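3,4-dihydroxy-2-butanone 4-phosphate synthase (Candida albicans, PDB 1TKS) converts D-ribulose 5-phosphate into formate and 3,4-dihydroxy-2-butanone 4-phosphate, a step of riboflavin biosynthesis. Local coordinates at residues G137-R142 and Q197-I202. Numbering follows the deposited sequence.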
loop_
_atom_site.group_PDB
_atom_site.type_symbol
_atom_site.label_atom_id
_atom_site.label_comp_id
_atom_site.label_asym_id
_atom_site.label_seq_id
_atom_site.Cartn_x
_atom_site.Cartn_y
_atom_site.Cartn_z
ATOM N N GLY B 137 23.263 10.915 8.449
ATOM C CA GLY B 137 23.332 11.094 9.887
ATOM C C GLY B 137 22.263 10.255 10.556
ATOM O O GLY B 137 22.288 10.049 11.767
ATOM N N LEU B 138 21.314 9.780 9.754
ATOM C CA LEU B 138 20.225 8.936 10.232
ATOM C C LEU B 138 19.538 9.477 11.490
ATOM O O LEU B 138 19.154 10.645 11.522
ATOM C CB LEU B 138 20.750 7.512 10.451
ATOM C CG LEU B 138 21.409 6.897 9.201
ATOM C CD1 LEU B 138 21.960 5.522 9.542
ATOM C CD2 LEU B 138 20.397 6.812 8.059
ATOM N N LEU B 139 19.386 8.645 12.517
ATOM C CA LEU B 139 18.711 9.064 13.746
ATOM C C LEU B 139 19.338 10.218 14.510
ATOM O O LEU B 139 18.697 10.810 15.379
ATOM C CB LEU B 139 18.549 7.874 14.687
ATOM C CG LEU B 139 17.565 6.813 14.195
ATOM C CD1 LEU B 139 17.553 5.649 15.170
ATOM C CD2 LEU B 139 16.171 7.417 14.060
ATOM N N LYS B 140 20.589 10.539 14.213
ATOM C CA LYS B 140 21.232 11.648 14.898
ATOM C C LYS B 140 20.855 12.950 14.210
ATOM O O LYS B 140 21.121 14.034 14.726
ATOM C CB LYS B 140 22.753 11.476 14.905
ATOM C CG LYS B 140 23.232 10.378 15.844
ATOM C CD LYS B 140 24.712 10.515 16.168
ATOM C CE LYS B 140 25.599 10.170 14.980
ATOM N NZ LYS B 140 25.571 8.713 14.640
ATOM N N LYS B 141 20.216 12.834 13.048
ATOM C CA LYS B 141 19.802 14.002 12.277
ATOM C C LYS B 141 18.282 14.146 12.227
ATOM O O LYS B 141 17.757 15.257 12.286
ATOM C CB LYS B 141 20.350 13.904 10.851
ATOM C CG LYS B 141 20.173 15.171 10.029
ATOM C CD LYS B 141 20.993 16.315 10.608
ATOM C CE LYS B 141 20.869 17.573 9.765
ATOM N NZ LYS B 141 21.630 18.710 10.354
ATOM N N ARG B 142 17.586 13.017 12.114
ATOM C CA ARG B 142 16.124 12.997 12.048
ATOM C C ARG B 142 15.619 11.704 12.681
ATOM O O ARG B 142 16.006 10.614 12.261
ATOM C CB ARG B 142 15.668 13.073 10.587
ATOM C CG ARG B 142 14.158 13.050 10.393
ATOM C CD ARG B 142 13.794 13.237 8.920
ATOM N NE ARG B 142 12.348 13.317 8.707
ATOM C CZ ARG B 142 11.534 12.269 8.607
ATOM N NH1 ARG B 142 10.234 12.456 8.419
ATOM N NH2 ARG B 142 12.014 11.034 8.674
ATOM N N GLN B 197 15.180 4.961 22.652
ATOM C CA GLN B 197 16.038 3.929 23.208
ATOM C C GLN B 197 17.235 3.693 22.286
ATOM O O GLN B 197 18.363 3.512 22.745
ATOM C CB GLN B 197 15.222 2.645 23.363
ATOM C CG GLN B 197 15.917 1.527 24.093
ATOM C CD GLN B 197 15.234 0.188 23.877
ATOM O OE1 GLN B 197 15.562 -0.798 24.535
ATOM N NE2 GLN B 197 14.287 0.144 22.943
ATOM N N LEU B 198 16.983 3.710 20.980
ATOM C CA LEU B 198 18.030 3.489 19.989
ATOM C C LEU B 198 18.990 4.679 19.892
ATOM O O LEU B 198 20.199 4.499 19.746
ATOM C CB LEU B 198 17.392 3.202 18.628
ATOM C CG LEU B 198 18.324 2.756 17.502
ATOM C CD1 LEU B 198 19.129 1.541 17.952
ATOM C CD2 LEU B 198 17.501 2.426 16.260
ATOM N N VAL B 199 18.452 5.895 19.976
ATOM C CA VAL B 199 19.283 7.095 19.908
ATOM C C VAL B 199 20.234 7.139 21.099
ATOM O O VAL B 199 21.399 7.509 20.961
ATOM C CB VAL B 199 18.419 8.381 19.894
ATOM C CG1 VAL B 199 19.310 9.615 20.059
ATOM C CG2 VAL B 199 17.647 8.469 18.585
ATOM N N GLU B 200 19.739 6.751 22.269
ATOM C CA GLU B 200 20.574 6.746 23.460
ATOM C C GLU B 200 21.734 5.779 23.255
ATOM O O GLU B 200 22.871 6.064 23.636
ATOM C CB GLU B 200 19.755 6.328 24.683
ATOM C CG GLU B 200 18.793 7.398 25.178
ATOM C CD GLU B 200 18.011 6.952 26.395
ATOM O OE1 GLU B 200 18.618 6.345 27.304
ATOM O OE2 GLU B 200 16.791 7.218 26.456
ATOM N N TYR B 201 21.443 4.637 22.637
ATOM C CA TYR B 201 22.463 3.624 22.385
ATOM C C TYR B 201 23.597 4.127 21.493
ATOM O O TYR B 201 24.770 4.031 21.859
ATOM C CB TYR B 201 21.839 2.390 21.731
ATOM C CG TYR B 201 22.833 1.272 21.507
ATOM C CD1 TYR B 201 23.229 0.448 22.556
ATOM C CD2 TYR B 201 23.407 1.066 20.254
ATOM C CE1 TYR B 201 24.177 -0.554 22.365
ATOM C CE2 TYR B 201 24.357 0.070 20.049
ATOM C CZ TYR B 201 24.737 -0.737 21.112
ATOM O OH TYR B 201 25.680 -1.720 20.914
ATOM N N ILE B 202 23.242 4.651 20.322
ATOM C CA ILE B 202 24.226 5.147 19.365
ATOM C C ILE B 202 24.948 6.403 19.831
ATOM O O ILE B 202 26.010 6.746 19.313
ATOM C CB ILE B 202 23.580 5.469 17.999
ATOM C CG1 ILE B 202 22.558 6.596 18.164
ATOM C CG2 ILE B 202 22.930 4.220 17.418
ATOM C CD1 ILE B 202 21.936 7.055 16.865
HETATM O O HOH W 1 27.506 8.017 16.459
#
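L139, in the short 3-10 turn of the loop 137-142, faces V199 on the C-terminal helix, their CA atoms 6.5 Å apart, and no direct hydrogen bond joins the two backbones. The CB of L139 is directed at the helix, and the side chain makes contact in two places. Its branch end meets L198 at about a right angle, methyl CD1 of L139 pressing on CD2 of L198 at 3.4 Å, tighter than usual for two carbons. Closer to the backbone, CB of L139 lies 4.0 Å from CG2 of V199 and 4.1 Å from CD1 of I202, so three side chains of one helix line the side of L139 that faces them. The I202 chain is sent across by a chi1 of 63°, which sets CG1 between the backbone N and the carbonyl carbon; its terminal CD1 then also reaches CG of K140 at 3.7 Å. Beyond that methylene K140 bends at chi3 and chi4, and its ammonium NZ gives a 2.7 Å hydrogen bond to a water that in turn donates a weak one to O of I202. The contact thus passes from two buried leucines to an exposed lysine bound to water. Within the loop, O of L138 accepts from N of both K141 and R142, and K140 N bonds to O of G137, bonds that brace the turn carrying L139. Q151 of helix 145-155 touches both L139 and I202, while I8 of helix 8-16 packs on L198. This apolar seam joins the C-terminal helix to the loop between strand 129-134 and helix 145-155, a loop that carries R142, probably part of the D-ribulose 5-phosphate site of the DHBP synthase family.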